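Local atomic coordinates of nucleoside-diphosphate-sugar pyrophosphorylase (Vibrio cholerae, PDB entry 4EVW), a protein that probably transfers a nucleotidyl group from a nucleoside triphosphate to a sugar phosphate with release of pyrophosphate. Residues S11-A16 with Q20-L25; T31-S36 with F49-R54; V157-T160 with P165-D168; Y187-A192 with Y209-Q214. The protein carries 1 engineered substitution. One frame throughout, in Å; residues are numbered along the deposited sequence. Where two conformers were deposited one is given.

How the contacts relate
The four contacts follow one another along the chain, none inside or across another. Contact 1 closes a short loop, with three residues between 11-16 and 20-25. Contact 2 then brings helix 32-37 against strand 49-54, with twelve residues between 31-36 and 49-54. These two touch: L25 O accepts from L32 N and Y23 O from F33 N in probable hydrogen bonds. Far from both, contact 3 folds the loop after strand 157-161 back on that strand, and contact 4 closes a sixteen-residue connection between 187-192 and 209-214. A probable hydrogen bond from N210 ND2 to T160 O joins contacts 3 and 4. Contacts 2 and 4 lie on opposite sides of the chain's centre.

Contact 1: S11-A16 with Q20-L25; sequences SRFFKA and QPKYML
The F13 ring carries K22 CB over one face, 3.9 Å above the ring plane and nearly over its centre, while L25 meets the same ring obliquely through CD1. The second ring, that of F14, meets the backbone carbonyl of Q20 obliquely. In sequence this fits the N-terminal signature region of the sugar nucleotidyltransferases, where a glycine- and arginine-containing turn and short helix run on to a Pro-Lys pair, here P21 and K22.

The K22 contact qualifies as CH-pi: CB stands 13° off the ring normal. Further along the lysine, CD reaches F13 CE2 at 3.6 Å, and the two side chains cross obliquely. Bends at chi3 (54°) and chi4 (61°) then turn the chain beyond CD, so that the ammonium leaves the ring; NZ makes a long, weak ion pair with D115. The apolar part of the lysine therefore packs while its charge points elsewhere.

Behind the ring contact, K22 N is hydrogen-bonded to S10 OG, which holds the start of the 3-10 segment 22-24 next to the helix. Y238 of helix 235-243 touches both F13 and L25, so the C-terminal helix covers this apolar group. Apart from the CH-pi contact, the two segments meet by plain van der Waals packing. F13 CD1 and L25 CD1 lie 3.7 Å apart, and the distance from F14 CE1 to Q20 O is 4.1 Å.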
loop_
_atom_site.group_PDB
_atom_site.type_symbol
_atom_site.label_atom_id
_atom_site.label_comp_id
_atom_site.label_asym_id
_atom_site.label_seq_id
_atom_site.Cartn_x
_atom_site.Cartn_y
_atom_site.Cartn_z
ATOM N N SER A 11 -13.275 5.018 10.120
ATOM C CA SER A 11 -13.739 5.426 11.447
ATOM C C SER A 11 -13.462 6.864 11.876
ATOM O O SER A 11 -14.354 7.521 12.418
ATOM C CB SER A 11 -13.213 4.455 12.508
ATOM O OG SER A 11 -13.891 3.212 12.409
ATOM N N ARG A 12 -12.243 7.359 11.662
ATOM C CA ARG A 12 -11.933 8.738 12.045
ATOM C C ARG A 12 -12.761 9.728 11.229
ATOM O O ARG A 12 -13.166 10.779 11.732
ATOM C CB ARG A 12 -10.448 9.047 11.853
ATOM C CG ARG A 12 -9.556 8.694 13.033
ATOM C CD ARG A 12 -8.649 9.872 13.364
ATOM N NE ARG A 12 -7.268 9.467 13.602
ATOM C CZ ARG A 12 -6.272 10.318 13.841
ATOM N NH1 ARG A 12 -6.505 11.623 13.877
ATOM N NH2 ARG A 12 -5.043 9.863 14.039
ATOM N N PHE A 13 -12.999 9.397 9.965
ATOM C CA PHE A 13 -13.794 10.262 9.105
ATOM C C PHE A 13 -15.262 10.191 9.518
ATOM O O PHE A 13 -15.971 11.193 9.460
ATOM C CB PHE A 13 -13.606 9.873 7.638
ATOM C CG PHE A 13 -12.324 10.401 7.041
ATOM C CD1 PHE A 13 -12.310 11.596 6.323
ATOM C CD2 PHE A 13 -11.125 9.722 7.232
ATOM C CE1 PHE A 13 -11.120 12.107 5.804
ATOM C CE2 PHE A 13 -9.928 10.228 6.717
ATOM C CZ PHE A 13 -9.928 11.421 6.003
ATOM N N PHE A 14 -15.717 9.014 9.946
ATOM C CA PHE A 14 -17.098 8.877 10.409
ATOM C C PHE A 14 -17.293 9.794 11.616
ATOM O O PHE A 14 -18.246 10.575 11.676
ATOM C CB PHE A 14 -17.414 7.431 10.812
ATOM C CG PHE A 14 -17.489 6.476 9.657
ATOM C CD1 PHE A 14 -17.882 6.918 8.397
ATOM C CD2 PHE A 14 -17.197 5.127 9.831
ATOM C CE1 PHE A 14 -17.984 6.040 7.331
ATOM C CE2 PHE A 14 -17.299 4.234 8.763
ATOM C CZ PHE A 14 -17.693 4.693 7.510
ATOM N N LYS A 15 -16.377 9.711 12.575
ATOM C CA LYS A 15 -16.466 10.550 13.761
ATOM C C LYS A 15 -16.381 12.030 13.390
ATOM O O LYS A 15 -17.011 12.873 14.031
ATOM C CB LYS A 15 -15.348 10.217 14.753
ATOM C CG LYS A 15 -15.403 11.065 16.018
ATOM C CD LYS A 15 -14.014 11.397 16.506
ATOM C CE LYS A 15 -13.655 10.656 17.772
ATOM N NZ LYS A 15 -14.139 11.363 18.989
ATOM N N ALA A 16 -15.612 12.350 12.351
ATOM C CA ALA A 16 -15.466 13.738 11.925
ATOM C C ALA A 16 -16.739 14.261 11.261
ATOM O O ALA A 16 -16.857 15.455 10.985
ATOM C CB ALA A 16 -14.270 13.883 10.973
ATOM N N GLN A 20 -19.830 9.080 4.038
ATOM C CA GLN A 20 -19.313 8.281 2.925
ATOM C C GLN A 20 -17.917 7.764 3.264
ATOM O O GLN A 20 -17.195 8.391 4.031
ATOM C CB GLN A 20 -19.172 9.140 1.662
ATOM C CG GLN A 20 -20.451 9.639 1.041
ATOM C CD GLN A 20 -20.174 10.414 -0.233
ATOM O OE1 GLN A 20 -19.765 11.576 -0.193
ATOM N NE2 GLN A 20 -20.369 9.764 -1.375
ATOM N N PRO A 21 -17.526 6.604 2.710
ATOM C CA PRO A 21 -16.171 6.143 3.031
ATOM C C PRO A 21 -15.189 7.172 2.464
ATOM O O PRO A 21 -15.452 7.798 1.435
ATOM C CB PRO A 21 -16.087 4.768 2.356
ATOM C CG PRO A 21 -17.222 4.760 1.368
ATOM C CD PRO A 21 -18.300 5.543 2.049
ATOM N N LYS A 22 -14.069 7.351 3.151
ATOM C CA LYS A 22 -13.072 8.340 2.768
ATOM C C LYS A 22 -12.660 8.382 1.298
ATOM O O LYS A 22 -12.502 9.467 0.742
ATOM C CB LYS A 22 -11.851 8.180 3.679
ATOM C CG LYS A 22 -10.497 8.254 3.010
ATOM C CD LYS A 22 -9.404 7.868 4.001
ATOM C CE LYS A 22 -9.689 6.506 4.638
ATOM N NZ LYS A 22 -9.747 5.408 3.632
ATOM N N TYR A 23 -12.506 7.227 0.658
ATOM C CA TYR A 23 -12.091 7.231 -0.741
ATOM C C TYR A 23 -13.129 7.806 -1.707
ATOM O O TYR A 23 -12.815 8.081 -2.869
ATOM C CB TYR A 23 -11.658 5.827 -1.189
ATOM C CG TYR A 23 -12.571 4.704 -0.764
ATOM C CD1 TYR A 23 -12.245 3.889 0.322
ATOM C CD2 TYR A 23 -13.757 4.453 -1.447
ATOM C CE1 TYR A 23 -13.082 2.847 0.716
ATOM C CE2 TYR A 23 -14.605 3.414 -1.061
ATOM C CZ TYR A 23 -14.261 2.619 0.020
ATOM O OH TYR A 23 -15.098 1.594 0.408
HETATM N N MSE A 24 -14.358 8.002 -1.230
HETATM C CA MSE A 24 -15.411 8.581 -2.067
HETATM C C MSE A 24 -15.550 10.081 -1.840
HETATM O O MSE A 24 -16.324 10.749 -2.531
HETATM C CB MSE A 24 -16.761 7.905 -1.802
HETATM C CG MSE A 24 -16.826 6.455 -2.242
HETATM SE SE MSE A 24 -18.617 5.715 -2.082
HETATM C CE MSE A 24 -18.245 3.888 -2.602
ATOM N N LEU A 25 -14.817 10.615 -0.867
ATOM C CA LEU A 25 -14.883 12.046 -0.600
ATOM C C LEU A 25 -14.272 12.778 -1.790
ATOM O O LEU A 25 -13.404 12.237 -2.477
ATOM C CB LEU A 25 -14.143 12.389 0.698
ATOM C CG LEU A 25 -14.774 11.722 1.930
ATOM C CD1 LEU A 25 -14.088 12.206 3.194
ATOM C CD2 LEU A 25 -16.269 12.048 1.973
#

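Contact 2: T31-S36 with F49-R54; sequences TLFEHS and FLFIVR
E34 OE1 is gripped twice by T31: its backbone N donates at 2.9 Å with an N-H...O angle of 157°, from above the carboxylate plane, and T31 OG1 donates to the anti lone pair of the same OE1 at 2.6 Å. The exchange is reciprocal, since E34 N donates back to T31 OG1 over 3.2 Å. With T31 at the N-cap of helix 32-37, this is a capping box, and it fixes the first turn from which F33 projects toward strand 49-54.

Across the contact two buried phenylalanines do all the touching. F33 CZ comes to 3.6 Å from F51 CE1, and F33 CE1 to 3.8 Å from the same CE1. The ring centroids are 5.4 Å apart and the planes inclined at 53°, an oblique aromatic pair. F33 holds CG anti to its own N (chi1 171°), which sends the ring off the helix across a backbone separation of 10.8 Å between the F33 and F51 CA atoms.

A helix packed on the parallel part of the sheet, where 49-54 pairs with 2-5 and 75-80, suits the Rossmann-like nucleotidyltransferase fold. Helix 59-70 adds V63 against F51 and K66 against F33, I114 of a loop also touches F33, and the neighbouring strands 2-5 and 75-80 supply I4 and F75 beside F51.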
loop_
_atom_site.group_PDB
_atom_site.type_symbol
_atom_site.label_atom_id
_atom_site.label_comp_id
_atom_site.label_asym_id
_atom_site.label_seq_id
_atom_site.Cartn_x
_atom_site.Cartn_y
_atom_site.Cartn_z
ATOM N N THR A 31 -12.634 12.444 -6.678
ATOM C CA THR A 31 -12.597 11.667 -5.447
ATOM C C THR A 31 -11.183 11.380 -4.973
ATOM O O THR A 31 -10.239 11.375 -5.762
ATOM C CB THR A 31 -13.332 10.324 -5.613
ATOM O OG1 THR A 31 -12.690 9.548 -6.636
ATOM C CG2 THR A 31 -14.792 10.562 -5.995
ATOM N N LEU A 32 -11.032 11.142 -3.676
ATOM C CA LEU A 32 -9.717 10.843 -3.141
ATOM C C LEU A 32 -9.211 9.561 -3.811
ATOM O O LEU A 32 -8.009 9.398 -4.018
ATOM C CB LEU A 32 -9.782 10.707 -1.613
ATOM C CG LEU A 32 -10.221 12.001 -0.902
ATOM C CD1 LEU A 32 -10.069 11.847 0.608
ATOM C CD2 LEU A 32 -9.374 13.168 -1.389
ATOM N N PHE A 33 -10.133 8.670 -4.179
ATOM C CA PHE A 33 -9.757 7.431 -4.863
ATOM C C PHE A 33 -9.006 7.789 -6.140
ATOM O O PHE A 33 -7.943 7.239 -6.428
ATOM C CB PHE A 33 -10.999 6.616 -5.234
ATOM C CG PHE A 33 -10.708 5.434 -6.124
ATOM C CD1 PHE A 33 -10.209 4.248 -5.596
ATOM C CD2 PHE A 33 -10.938 5.512 -7.494
ATOM C CE1 PHE A 33 -9.946 3.156 -6.423
ATOM C CE2 PHE A 33 -10.676 4.424 -8.326
ATOM C CZ PHE A 33 -10.181 3.244 -7.789
ATOM N N GLU A 34 -9.567 8.723 -6.903
ATOM C CA GLU A 34 -8.957 9.157 -8.156
ATOM C C GLU A 34 -7.624 9.867 -7.942
ATOM O O GLU A 34 -6.671 9.650 -8.694
ATOM C CB GLU A 34 -9.923 10.066 -8.916
ATOM C CG GLU A 34 -11.149 9.339 -9.455
ATOM C CD GLU A 34 -12.267 10.297 -9.824
ATOM O OE1 GLU A 34 -13.042 10.688 -8.924
ATOM O OE2 GLU A 34 -12.358 10.671 -11.012
ATOM N N HIS A 35 -7.558 10.726 -6.928
ATOM C CA HIS A 35 -6.316 11.432 -6.624
ATOM C C HIS A 35 -5.203 10.426 -6.348
ATOM O O HIS A 35 -4.067 10.601 -6.788
ATOM C CB HIS A 35 -6.474 12.310 -5.384
ATOM C CG HIS A 35 -7.167 13.610 -5.642
ATOM N ND1 HIS A 35 -6.629 14.594 -6.442
ATOM C CD2 HIS A 35 -8.339 14.101 -5.176
ATOM C CE1 HIS A 35 -7.438 15.639 -6.456
ATOM N NE2 HIS A 35 -8.483 15.365 -5.695
ATOM N N SER A 36 -5.531 9.375 -5.608
ATOM C CA SER A 36 -4.533 8.369 -5.274
ATOM C C SER A 36 -4.147 7.478 -6.449
ATOM O O SER A 36 -2.961 7.293 -6.722
ATOM C CB SER A 36 -5.015 7.498 -4.110
ATOM O OG SER A 36 -4.096 6.444 -3.867
ATOM N N PHE A 49 -4.055 -3.580 -12.413
ATOM C CA PHE A 49 -4.348 -3.030 -11.090
ATOM C C PHE A 49 -5.298 -3.985 -10.385
ATOM O O PHE A 49 -6.224 -4.519 -10.999
ATOM C CB PHE A 49 -5.063 -1.670 -11.176
ATOM C CG PHE A 49 -4.173 -0.529 -11.553
ATOM C CD1 PHE A 49 -3.626 -0.450 -12.827
ATOM C CD2 PHE A 49 -3.878 0.472 -10.628
ATOM C CE1 PHE A 49 -2.799 0.606 -13.182
ATOM C CE2 PHE A 49 -3.049 1.533 -10.971
ATOM C CZ PHE A 49 -2.508 1.602 -12.252
ATOM N N LEU A 50 -5.067 -4.204 -9.096
ATOM C CA LEU A 50 -5.952 -5.051 -8.307
ATOM C C LEU A 50 -6.487 -4.190 -7.176
ATOM O O LEU A 50 -5.721 -3.719 -6.329
ATOM C CB LEU A 50 -5.204 -6.250 -7.719
ATOM C CG LEU A 50 -5.981 -7.073 -6.680
ATOM C CD1 LEU A 50 -7.235 -7.679 -7.289
ATOM C CD2 LEU A 50 -5.077 -8.170 -6.145
ATOM N N PHE A 51 -7.799 -3.967 -7.177
ATOM C CA PHE A 51 -8.433 -3.175 -6.134
ATOM C C PHE A 51 -9.100 -4.163 -5.188
ATOM O O PHE A 51 -9.923 -4.975 -5.612
ATOM C CB PHE A 51 -9.471 -2.234 -6.753
ATOM C CG PHE A 51 -8.881 -1.253 -7.738
ATOM C CD1 PHE A 51 -8.161 -0.148 -7.293
ATOM C CD2 PHE A 51 -9.025 -1.450 -9.104
ATOM C CE1 PHE A 51 -7.589 0.751 -8.201
ATOM C CE2 PHE A 51 -8.457 -0.557 -10.022
ATOM C CZ PHE A 51 -7.739 0.544 -9.565
ATOM N N ILE A 52 -8.734 -4.106 -3.913
ATOM C CA ILE A 52 -9.308 -5.020 -2.933
ATOM C C ILE A 52 -10.228 -4.209 -2.049
ATOM O O ILE A 52 -9.788 -3.393 -1.242
ATOM C CB ILE A 52 -8.216 -5.695 -2.091
ATOM C CG1 ILE A 52 -7.152 -6.292 -3.020
ATOM C CG2 ILE A 52 -8.831 -6.804 -1.246
ATOM C CD1 ILE A 52 -5.900 -6.779 -2.299
ATOM N N VAL A 53 -11.519 -4.444 -2.220
ATOM C CA VAL A 53 -12.523 -3.695 -1.499
ATOM C C VAL A 53 -13.390 -4.557 -0.625
ATOM O O VAL A 53 -13.311 -5.790 -0.637
ATOM C CB VAL A 53 -13.471 -2.988 -2.472
ATOM C CG1 VAL A 53 -12.682 -2.153 -3.455
ATOM C CG2 VAL A 53 -14.290 -4.034 -3.225
ATOM N N ARG A 54 -14.254 -3.882 0.115
ATOM C CA ARG A 54 -15.178 -4.572 0.978
ATOM C C ARG A 54 -16.585 -4.440 0.429
ATOM O O ARG A 54 -16.879 -3.510 -0.323
ATOM C CB ARG A 54 -15.116 -3.986 2.357
ATOM C CG ARG A 54 -15.323 -5.043 3.340
ATOM C CD ARG A 54 -14.696 -4.680 4.620
ATOM N NE ARG A 54 -15.634 -5.047 5.654
ATOM C CZ ARG A 54 -16.356 -4.172 6.335
ATOM N NH1 ARG A 54 -16.231 -2.869 6.101
ATOM N NH2 ARG A 54 -17.230 -4.608 7.225
#

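Contact 3: V157-T160 with P165-D168; sequences VIQT and PISD
Strand 157-160 and the irregular segment 165-168 approach with the T160 and I166 CA atoms 7.6 Å apart, and I166 is the residue that reaches across from the loop. Its CD1 methyl does most of the touching. It sits 3.7 Å from Q159 O and 3.8 Å from T160 C, so it rests on the backbone from the Q159 carbonyl to the T160 carbonyl carbon. On the side-chain side, Q159 CG lies 3.8 Å from the same CD1, while I166 CG2 approaches Q159 NE2 at 4.0 Å.

Torsions account for this reach. I166 CG1 lies between the backbone N and the carbonyl carbon (chi1 58°), and an extended chi2 of 177° carries CD1 on toward the strand. Q159 runs extended beyond CG, with CG anti to N, and passes at a slant to the isoleucine, its aliphatic stem and amide beside the methyl.

In topology, the loop joining strand 157-161 to strand 169-172 folds back on the first of them. Strand 157-161 pairs antiparallel with 146-149, whose K148 touches both Q159 and I166. S167 OG hydrogen-bonds A147 O of strand 146-149, and also L169 N just ahead in the chain. The T160 side chain starts away from the loop, and its OG1 is hydrogen-bonded to A206 O.

Between the two segments the chemistry is dispersion: a methyl group packs on the backbone of Q159 and T160 and on the glutamine stem without pairing any polar atom. S167 supplies polar fastening to strand 146-149, whereas the I166 contact is nondirectional apolar packing.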
loop_
_atom_site.group_PDB
_atom_site.type_symbol
_atom_site.label_atom_id
_atom_site.label_comp_id
_atom_site.label_asym_id
_atom_site.label_seq_id
_atom_site.Cartn_x
_atom_site.Cartn_y
_atom_site.Cartn_z
ATOM N N VAL A 157 18.276 -2.425 2.892
ATOM C CA VAL A 157 17.514 -2.323 4.139
ATOM C C VAL A 157 17.791 -3.568 4.977
ATOM O O VAL A 157 17.721 -4.691 4.476
ATOM C CB VAL A 157 15.994 -2.216 3.864
ATOM C CG1 VAL A 157 15.216 -2.224 5.175
ATOM C CG2 VAL A 157 15.698 -0.931 3.094
ATOM N N ILE A 158 18.106 -3.374 6.254
ATOM C CA ILE A 158 18.403 -4.508 7.119
ATOM C C ILE A 158 17.290 -4.810 8.109
ATOM O O ILE A 158 17.290 -5.864 8.727
ATOM C CB ILE A 158 19.710 -4.287 7.924
ATOM C CG1 ILE A 158 19.616 -2.996 8.739
ATOM C CG2 ILE A 158 20.901 -4.256 6.980
ATOM C CD1 ILE A 158 20.819 -2.748 9.641
ATOM N N GLN A 159 16.340 -3.894 8.255
ATOM C CA GLN A 159 15.246 -4.097 9.201
ATOM C C GLN A 159 14.127 -3.084 8.994
ATOM O O GLN A 159 14.367 -1.969 8.535
ATOM C CB GLN A 159 15.792 -3.958 10.634
ATOM C CG GLN A 159 14.794 -4.208 11.758
ATOM C CD GLN A 159 15.383 -3.900 13.133
ATOM O OE1 GLN A 159 16.597 -3.759 13.284
ATOM N NE2 GLN A 159 14.523 -3.804 14.142
ATOM N N THR A 160 12.899 -3.485 9.311
ATOM C CA THR A 160 11.758 -2.582 9.237
ATOM C C THR A 160 11.007 -2.738 10.558
ATOM O O THR A 160 11.110 -3.772 11.220
ATOM C CB THR A 160 10.773 -2.907 8.079
ATOM O OG1 THR A 160 10.239 -4.224 8.254
ATOM C CG2 THR A 160 11.463 -2.796 6.729
ATOM N N PRO A 165 10.822 3.538 15.991
ATOM C CA PRO A 165 11.645 4.443 15.175
ATOM C C PRO A 165 13.090 4.001 15.081
ATOM O O PRO A 165 13.983 4.661 15.612
ATOM C CB PRO A 165 11.542 5.775 15.906
ATOM C CG PRO A 165 10.256 5.688 16.611
ATOM C CD PRO A 165 10.238 4.273 17.124
ATOM N N ILE A 166 13.324 2.897 14.393
ATOM C CA ILE A 166 14.667 2.378 14.250
ATOM C C ILE A 166 15.514 3.196 13.273
ATOM O O ILE A 166 16.677 2.879 13.049
ATOM C CB ILE A 166 14.608 0.925 13.782
ATOM C CG1 ILE A 166 13.846 0.845 12.459
ATOM C CG2 ILE A 166 13.884 0.077 14.824
ATOM C CD1 ILE A 166 13.790 -0.542 11.879
ATOM N N SER A 167 14.929 4.244 12.695
ATOM C CA SER A 167 15.644 5.101 11.745
ATOM C C SER A 167 14.789 6.325 11.473
ATOM O O SER A 167 13.740 6.498 12.088
ATOM C CB SER A 167 15.856 4.373 10.415
ATOM O OG SER A 167 14.677 4.438 9.623
ATOM N N ASP A 168 15.231 7.180 10.557
ATOM C CA ASP A 168 14.413 8.330 10.209
ATOM C C ASP A 168 13.951 8.244 8.754
ATOM O O ASP A 168 13.606 9.251 8.140
ATOM C CB ASP A 168 15.126 9.662 10.505
ATOM C CG ASP A 168 16.456 9.785 9.820
ATOM O OD1 ASP A 168 16.911 8.790 9.229
ATOM O OD2 ASP A 168 17.049 10.884 9.884
#

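Contact 4: Y187-A192 with Y209-Q214; sequences YREYVA and YNELIQ. Engineered in segment 209-214: E211 (natural residue Leu).
E211, an engineered residue (Leu in the natural sequence), places its carboxylate against E189 and Y190. OE1 lies 3.5 Å from E189 CB, and OE2 is 3.7 Å from Y190 CA. The same OE2 stands at the edge of the Y190 ring, near its plane, at 3.9 Å from CD2; ring and carboxylate planes are 77° apart, and the two side chains cross at about a right angle.

E211 reaches this place through a bend at chi2 (-70°), which lays the carboxylate alongside the E189-Y190 backbone. E189 begins toward the other helix but also bends at chi2 (-73°), so its CB makes the contact while its carboxylate leads away. Y190 sends CG anti to N, which puts the CD2 edge of the ring beside OE2.

Outside this shell the partners are mostly apolar. A186 of helix 180-191 touches E211, whereas L203 and P207 of the connecting loop pack on Y190, whose ring also receives R193 in a cation-pi contact. On the far helix, Y209 OH bonds H176 O, fixing helix 208-214 on strand 174-177. The contact is thus helix-to-helix packing, with E189 and E211 CA atoms 7.0 Å apart.

Its chemistry is that of a carboxylate lying on CH groups near a second carboxylate: E189 OE1 and E211 OE1 are 4.6 Å apart. That proximity would probably disfavour two full charges, and a bound magnesium ion about 4 Å from the E211 side chain may offset this.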
loop_
_atom_site.group_PDB
_atom_site.type_symbol
_atom_site.label_atom_id
_atom_site.label_comp_id
_atom_site.label_asym_id
_atom_site.label_seq_id
_atom_site.Cartn_x
_atom_site.Cartn_y
_atom_site.Cartn_z
ATOM N N TYR A 187 4.255 -13.515 4.279
ATOM C CA TYR A 187 2.996 -13.425 5.007
ATOM C C TYR A 187 2.757 -14.694 5.810
ATOM O O TYR A 187 2.398 -14.644 6.984
ATOM C CB TYR A 187 1.822 -13.241 4.051
ATOM C CG TYR A 187 0.511 -13.092 4.786
ATOM C CD1 TYR A 187 0.122 -11.857 5.306
ATOM C CD2 TYR A 187 -0.332 -14.185 4.976
ATOM C CE1 TYR A 187 -1.079 -11.713 6.001
ATOM C CE2 TYR A 187 -1.534 -14.057 5.670
ATOM C CZ TYR A 187 -1.903 -12.817 6.173
ATOM O OH TYR A 187 -3.100 -12.675 6.838
ATOM N N ARG A 188 2.960 -15.817 5.179
ATOM C CA ARG A 188 2.742 -17.111 5.832
ATOM C C ARG A 188 3.650 -17.240 7.016
ATOM O O ARG A 188 3.227 -17.621 8.044
ATOM C CB ARG A 188 3.030 -18.257 4.879
ATOM C CG ARG A 188 1.931 -18.474 3.894
ATOM C CD ARG A 188 2.104 -19.821 3.248
ATOM N NE ARG A 188 3.119 -19.781 2.205
ATOM C CZ ARG A 188 2.874 -19.418 0.951
ATOM N NH1 ARG A 188 1.647 -19.068 0.589
ATOM N NH2 ARG A 188 3.857 -19.404 0.064
ATOM N N GLU A 189 4.901 -16.901 6.877
ATOM C CA GLU A 189 5.847 -16.979 7.977
ATOM C C GLU A 189 5.437 -16.024 9.092
ATOM O O GLU A 189 5.435 -16.388 10.268
ATOM C CB GLU A 189 7.245 -16.631 7.480
ATOM C CG GLU A 189 7.846 -17.686 6.570
ATOM C CD GLU A 189 8.263 -18.936 7.329
ATOM O OE1 GLU A 189 8.329 -18.887 8.577
ATOM O OE2 GLU A 189 8.541 -19.964 6.675
ATOM N N TYR A 190 5.075 -14.805 8.718
ATOM C CA TYR A 190 4.679 -13.803 9.692
ATOM C C TYR A 190 3.491 -14.220 10.554
ATOM O O TYR A 190 3.526 -14.047 11.771
ATOM C CB TYR A 190 4.368 -12.482 8.991
ATOM C CG TYR A 190 4.237 -11.313 9.933
ATOM C CD1 TYR A 190 2.989 -10.782 10.247
ATOM C CD2 TYR A 190 5.367 -10.736 10.512
ATOM C CE1 TYR A 190 2.867 -9.696 11.121
ATOM C CE2 TYR A 190 5.257 -9.655 11.388
ATOM C CZ TYR A 190 4.006 -9.140 11.686
ATOM O OH TYR A 190 3.893 -8.073 12.549
ATOM N N VAL A 191 2.442 -14.775 9.952
ATOM C CA VAL A 191 1.296 -15.158 10.771
ATOM C C VAL A 191 1.534 -16.455 11.543
ATOM O O VAL A 191 0.742 -16.811 12.412
ATOM C CB VAL A 191 -0.021 -15.251 9.940
ATOM C CG1 VAL A 191 -0.290 -13.909 9.253
ATOM C CG2 VAL A 191 0.050 -16.382 8.928
ATOM N N ALA A 192 2.634 -17.144 11.244
ATOM C CA ALA A 192 2.969 -18.388 11.938
ATOM C C ALA A 192 4.004 -18.190 13.052
ATOM O O ALA A 192 4.422 -19.158 13.683
ATOM C CB ALA A 192 3.469 -19.439 10.938
ATOM N N TYR A 209 8.809 -7.457 5.421
ATOM C CA TYR A 209 10.142 -7.428 4.841
ATOM C C TYR A 209 11.193 -8.089 5.737
ATOM O O TYR A 209 12.196 -8.595 5.245
ATOM C CB TYR A 209 10.536 -5.989 4.509
ATOM C CG TYR A 209 9.852 -5.467 3.267
ATOM C CD1 TYR A 209 10.328 -5.792 1.993
ATOM C CD2 TYR A 209 8.729 -4.647 3.364
ATOM C CE1 TYR A 209 9.706 -5.304 0.850
ATOM C CE2 TYR A 209 8.096 -4.155 2.225
ATOM C CZ TYR A 209 8.591 -4.483 0.977
ATOM O OH TYR A 209 7.982 -3.960 -0.140
ATOM N N ASN A 210 10.960 -8.109 7.045
ATOM C CA ASN A 210 11.927 -8.744 7.939
ATOM C C ASN A 210 12.040 -10.233 7.643
ATOM O O ASN A 210 13.118 -10.810 7.771
ATOM C CB ASN A 210 11.551 -8.513 9.404
ATOM C CG ASN A 210 11.724 -7.068 9.814
ATOM O OD1 ASN A 210 12.742 -6.452 9.508
ATOM N ND2 ASN A 210 10.735 -6.520 10.505
ATOM N N GLU A 211 10.935 -10.849 7.231
ATOM C CA GLU A 211 10.954 -12.273 6.900
ATOM C C GLU A 211 11.800 -12.472 5.639
ATOM O O GLU A 211 12.572 -13.427 5.533
ATOM C CB GLU A 211 9.526 -12.787 6.654
ATOM C CG GLU A 211 8.553 -12.625 7.831
ATOM C CD GLU A 211 8.871 -13.542 9.007
ATOM O OE1 GLU A 211 9.696 -14.466 8.840
ATOM O OE2 GLU A 211 8.288 -13.345 10.095
ATOM N N LEU A 212 11.658 -11.560 4.681
ATOM C CA LEU A 212 12.415 -11.651 3.435
ATOM C C LEU A 212 13.902 -11.360 3.650
ATOM O O LEU A 212 14.768 -12.027 3.079
ATOM C CB LEU A 212 11.834 -10.685 2.392
ATOM C CG LEU A 212 10.375 -10.945 1.990
ATOM C CD1 LEU A 212 9.982 -10.020 0.851
ATOM C CD2 LEU A 212 10.208 -12.398 1.563
ATOM N N ILE A 213 14.196 -10.356 4.469
ATOM C CA ILE A 213 15.579 -10.000 4.762
ATOM C C ILE A 213 16.275 -11.157 5.484
ATOM O O ILE A 213 17.423 -11.480 5.191
ATOM C CB ILE A 213 15.636 -8.713 5.621
ATOM C CG1 ILE A 213 15.159 -7.524 4.781
ATOM C CG2 ILE A 213 17.058 -8.465 6.134
ATOM C CD1 ILE A 213 14.937 -6.255 5.573
ATOM N N GLN A 214 15.576 -11.795 6.416
ATOM C CA GLN A 214 16.163 -12.918 7.140
ATOM C C GLN A 214 16.495 -14.067 6.200
ATOM O O GLN A 214 17.481 -14.776 6.403
ATOM C CB GLN A 214 15.212 -13.401 8.233
ATOM C CG GLN A 214 15.294 -12.590 9.510
ATOM C CD GLN A 214 14.166 -12.906 10.461
ATOM O OE1 GLN A 214 13.723 -14.049 10.549
ATOM N NE2 GLN A 214 13.699 -11.895 11.189
#